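Local atomic coordinates of periplasmic binding protein (Veillonella parvula, PDB entry 4LJS), a protein that probably binds a small ligand in the periplasm, most likely for delivery to a membrane transporter, as other periplasmic binding proteins do. Residues 257-268 with 283-291. Residues are numbered along the deposited sequence; the frame is centred on the assembly and turned at random.
Sequences YSQADVIMNYVL and RVHFLPLLA
Met-264, a selenomethionine, packs against Val-284 and Phe-286 where helix 260-268 covers one side of strand 284-288 in the C-terminal mixed sheet of this periplasmic binding protein. Strand 284-288 runs parallel to strand 247-252, and helix 260-268 lies in the chain between them, as in a beta-alpha-beta crossover; the short helix and strand axes run roughly antiparallel, at 145°. The CB of Met-264 meets Phe-286 CZ at 3.6 Å. With CG anti to the backbone N (chi1 177°), the chain then bends at both following torsions: SE passes Val-284 CG1 at 3.7 Å, and CE folds back over one face of the Phe-286 ring, 3.7 Å from its centroid and 14° off the normal. This is a CH-pi contact within a Met-aromatic pair. The same methyl also touches Val-284 O. At the edge of the ring, CZ points to Ala-260 O, which already accepts the helical bond from Met-264 N. Toward the helix C-terminus, Leu-268 CD1 lies against Val-284 CB. Beyond the helix N-terminus, Tyr-257 OH touches Pro-288 CB and Leu-290 CD2, while its ring also meets that of Tyr-78. A water 3.0 Å from Tyr-257 OH accepts a hydrogen bond from Leu-290 N at 3.2 Å.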
loop_
_atom_site.group_PDB
_atom_site.type_symbol
_atom_site.label_atom_id
_atom_site.label_comp_id
_atom_site.label_asym_id
_atom_site.label_seq_id
_atom_site.Cartn_x
_atom_site.Cartn_y
_atom_site.Cartn_z
ATOM N N TYR A 257 14.415 6.716 -2.981
ATOM C CA TYR A 257 14.762 5.904 -4.145
ATOM C C TYR A 257 16.115 6.303 -4.727
ATOM O O TYR A 257 16.892 5.447 -5.158
ATOM C CB TYR A 257 13.686 6.029 -5.228
ATOM C CG TYR A 257 12.550 5.035 -5.097
ATOM C CD1 TYR A 257 11.943 4.799 -3.869
ATOM C CD2 TYR A 257 12.072 4.344 -6.205
ATOM C CE1 TYR A 257 10.902 3.891 -3.743
ATOM C CE2 TYR A 257 11.026 3.432 -6.089
ATOM C CZ TYR A 257 10.445 3.214 -4.853
ATOM O OH TYR A 257 9.408 2.321 -4.723
ATOM N N SER A 258 16.391 7.607 -4.735
ATOM C CA SER A 258 17.637 8.132 -5.291
ATOM C C SER A 258 18.872 7.706 -4.490
ATOM O O SER A 258 19.998 7.799 -4.973
ATOM C CB SER A 258 17.577 9.659 -5.406
ATOM O OG SER A 258 17.391 10.267 -4.138
ATOM N N GLN A 259 18.651 7.231 -3.269
ATOM C CA GLN A 259 19.739 6.781 -2.413
ATOM C C GLN A 259 19.850 5.262 -2.366
ATOM O O GLN A 259 20.596 4.724 -1.553
ATOM C CB GLN A 259 19.554 7.327 -0.996
ATOM C CG GLN A 259 19.811 8.814 -0.879
ATOM C CD GLN A 259 21.212 9.187 -1.313
ATOM O OE1 GLN A 259 21.419 9.690 -2.419
ATOM N NE2 GLN A 259 22.187 8.939 -0.446
ATOM N N ALA A 260 19.119 4.582 -3.248
ATOM C CA ALA A 260 19.013 3.117 -3.232
ATOM C C ALA A 260 20.354 2.376 -3.188
ATOM O O ALA A 260 20.579 1.537 -2.314
ATOM C CB ALA A 260 18.176 2.628 -4.419
ATOM N N ASP A 261 21.235 2.688 -4.131
ATOM C CA ASP A 261 22.525 2.013 -4.221
ATOM C C ASP A 261 23.387 2.284 -2.990
ATOM O O ASP A 261 24.099 1.399 -2.511
ATOM C CB ASP A 261 23.260 2.436 -5.494
ATOM C CG ASP A 261 22.404 2.278 -6.739
ATOM O OD1 ASP A 261 21.363 1.587 -6.666
ATOM O OD2 ASP A 261 22.775 2.841 -7.790
ATOM N N VAL A 262 23.307 3.510 -2.480
ATOM C CA VAL A 262 24.033 3.895 -1.276
ATOM C C VAL A 262 23.495 3.164 -0.048
ATOM O O VAL A 262 24.262 2.757 0.825
ATOM C CB VAL A 262 23.980 5.420 -1.051
ATOM C CG1 VAL A 262 24.701 5.804 0.236
ATOM C CG2 VAL A 262 24.587 6.148 -2.239
ATOM N N ILE A 263 22.178 2.991 0.015
ATOM C CA ILE A 263 21.564 2.229 1.097
ATOM C C ILE A 263 22.046 0.781 1.077
ATOM O O ILE A 263 22.489 0.247 2.097
ATOM C CB ILE A 263 20.026 2.218 1.001
ATOM C CG1 ILE A 263 19.458 3.634 1.109
ATOM C CG2 ILE A 263 19.440 1.336 2.086
ATOM C CD1 ILE A 263 19.723 4.305 2.437
HETATM N N MSE A 264 21.949 0.152 -0.093
HETATM C CA MSE A 264 22.301 -1.254 -0.245
HETATM C C MSE A 264 23.764 -1.466 0.095
HETATM O O MSE A 264 24.120 -2.394 0.820
HETATM C CB MSE A 264 22.034 -1.733 -1.671
HETATM C CG MSE A 264 22.442 -3.182 -1.913
HETATM SE SE MSE A 264 21.347 -4.459 -0.912
HETATM C CE MSE A 264 19.747 -4.440 -2.026
ATOM N N ASN A 265 24.609 -0.585 -0.423
ATOM C CA ASN A 265 26.037 -0.696 -0.190
ATOM C C ASN A 265 26.400 -0.525 1.283
ATOM O O ASN A 265 27.311 -1.186 1.782
ATOM C CB ASN A 265 26.807 0.299 -1.052
ATOM C CG ASN A 265 28.269 -0.050 -1.160
ATOM O OD1 ASN A 265 29.085 0.398 -0.355
ATOM N ND2 ASN A 265 28.611 -0.870 -2.148
ATOM N N TYR A 266 25.682 0.355 1.975
ATOM C CA TYR A 266 25.882 0.538 3.411
ATOM C C TYR A 266 25.573 -0.747 4.182
ATOM O O TYR A 266 26.284 -1.108 5.121
ATOM C CB TYR A 266 25.020 1.690 3.937
ATOM C CG TYR A 266 25.049 1.847 5.446
ATOM C CD1 TYR A 266 23.985 1.417 6.233
ATOM C CD2 TYR A 266 26.139 2.425 6.083
ATOM C CE1 TYR A 266 24.009 1.561 7.614
ATOM C CE2 TYR A 266 26.172 2.572 7.460
ATOM C CZ TYR A 266 25.107 2.138 8.219
ATOM O OH TYR A 266 25.143 2.286 9.588
ATOM N N VAL A 267 24.514 -1.437 3.777
ATOM C CA VAL A 267 24.101 -2.664 4.449
ATOM C C VAL A 267 25.076 -3.806 4.160
ATOM O O VAL A 267 25.545 -4.485 5.078
ATOM C CB VAL A 267 22.661 -3.056 4.047
ATOM C CG1 VAL A 267 22.310 -4.449 4.549
ATOM C CG2 VAL A 267 21.676 -2.027 4.571
ATOM N N LEU A 268 25.389 -4.000 2.883
ATOM C CA LEU A 268 26.263 -5.085 2.448
ATOM C C LEU A 268 27.687 -4.919 2.961
ATOM O O LEU A 268 28.171 -5.745 3.730
ATOM C CB LEU A 268 26.271 -5.187 0.921
ATOM C CG LEU A 268 25.301 -6.177 0.269
ATOM C CD1 LEU A 268 23.936 -6.153 0.937
ATOM C CD2 LEU A 268 25.184 -5.901 -1.226
ATOM N N ARG A 283 21.176 -12.651 0.125
ATOM C CA ARG A 283 19.723 -12.600 0.180
ATOM C C ARG A 283 19.270 -11.326 0.891
ATOM O O ARG A 283 18.694 -11.354 1.977
ATOM C CB ARG A 283 19.170 -13.876 0.825
ATOM C CG ARG A 283 19.575 -15.139 0.053
ATOM C CD ARG A 283 18.992 -16.410 0.654
ATOM N NE ARG A 283 17.530 -16.377 0.712
ATOM C CZ ARG A 283 16.796 -17.263 1.375
ATOM N NH1 ARG A 283 17.389 -18.252 2.030
ATOM N NH2 ARG A 283 15.472 -17.161 1.389
ATOM N N VAL A 284 19.573 -10.199 0.260
ATOM C CA VAL A 284 19.186 -8.894 0.763
ATOM C C VAL A 284 18.498 -8.189 -0.389
ATOM O O VAL A 284 19.117 -7.920 -1.421
ATOM C CB VAL A 284 20.413 -8.086 1.221
ATOM C CG1 VAL A 284 19.992 -6.713 1.733
ATOM C CG2 VAL A 284 21.199 -8.861 2.289
ATOM N N HIS A 285 17.210 -7.908 -0.229
ATOM C CA HIS A 285 16.426 -7.379 -1.335
ATOM C C HIS A 285 15.677 -6.108 -0.968
ATOM O O HIS A 285 15.247 -5.935 0.177
ATOM C CB HIS A 285 15.426 -8.432 -1.815
ATOM C CG HIS A 285 15.997 -9.813 -1.882
ATOM N ND1 HIS A 285 16.734 -10.263 -2.956
ATOM C CD2 HIS A 285 15.940 -10.846 -1.005
ATOM C CE1 HIS A 285 17.106 -11.511 -2.738
ATOM N NE2 HIS A 285 16.638 -11.888 -1.562
ATOM N N PHE A 286 15.518 -5.232 -1.957
ATOM C CA PHE A 286 14.737 -4.014 -1.797
ATOM C C PHE A 286 13.248 -4.334 -1.736
ATOM O O PHE A 286 12.760 -5.195 -2.464
ATOM C CB PHE A 286 15.003 -3.061 -2.966
ATOM C CG PHE A 286 16.299 -2.310 -2.857
ATOM C CD1 PHE A 286 16.612 -1.604 -1.705
ATOM C CD2 PHE A 286 17.207 -2.309 -3.910
ATOM C CE1 PHE A 286 17.804 -0.896 -1.604
ATOM C CE2 PHE A 286 18.402 -1.607 -3.817
ATOM C CZ PHE A 286 18.702 -0.901 -2.659
ATOM N N LEU A 287 12.532 -3.633 -0.863
ATOM C CA LEU A 287 11.087 -3.779 -0.754
ATOM C C LEU A 287 10.471 -2.382 -0.643
ATOM O O LEU A 287 10.649 -1.695 0.364
ATOM C CB LEU A 287 10.732 -4.642 0.463
ATOM C CG LEU A 287 9.260 -4.932 0.790
ATOM C CD1 LEU A 287 8.531 -5.579 -0.380
ATOM C CD2 LEU A 287 9.158 -5.815 2.038
ATOM N N PRO A 288 9.767 -1.942 -1.696
ATOM C CA PRO A 288 9.219 -0.580 -1.684
ATOM C C PRO A 288 8.168 -0.385 -0.594
ATOM O O PRO A 288 7.263 -1.210 -0.438
ATOM C CB PRO A 288 8.604 -0.422 -3.085
ATOM C CG PRO A 288 8.452 -1.816 -3.615
ATOM C CD PRO A 288 9.534 -2.633 -2.976
ATOM N N LEU A 289 8.324 0.699 0.164
ATOM C CA LEU A 289 7.386 1.083 1.207
ATOM C C LEU A 289 5.968 1.191 0.654
ATOM O O LEU A 289 5.003 0.767 1.299
ATOM C CB LEU A 289 7.814 2.416 1.839
ATOM C CG LEU A 289 7.051 2.903 3.074
ATOM C CD1 LEU A 289 7.085 1.858 4.187
ATOM C CD2 LEU A 289 7.622 4.227 3.575
ATOM N N LEU A 290 5.844 1.733 -0.555
ATOM C CA LEU A 290 4.528 1.902 -1.179
ATOM C C LEU A 290 3.800 0.570 -1.400
ATOM O O LEU A 290 2.610 0.550 -1.703
ATOM C CB LEU A 290 4.634 2.708 -2.492
ATOM C CG LEU A 290 5.426 2.162 -3.698
ATOM C CD1 LEU A 290 4.654 1.081 -4.448
ATOM C CD2 LEU A 290 5.821 3.288 -4.672
ATOM N N ALA A 291 4.520 -0.540 -1.254
ATOM C CA ALA A 291 3.926 -1.862 -1.413
ATOM C C ALA A 291 3.629 -2.530 -0.077
ATOM O O ALA A 291 2.979 -3.569 -0.038
ATOM C CB ALA A 291 4.829 -2.754 -2.246
HETATM O O HOH W 1 8.364 3.083 -2.009
#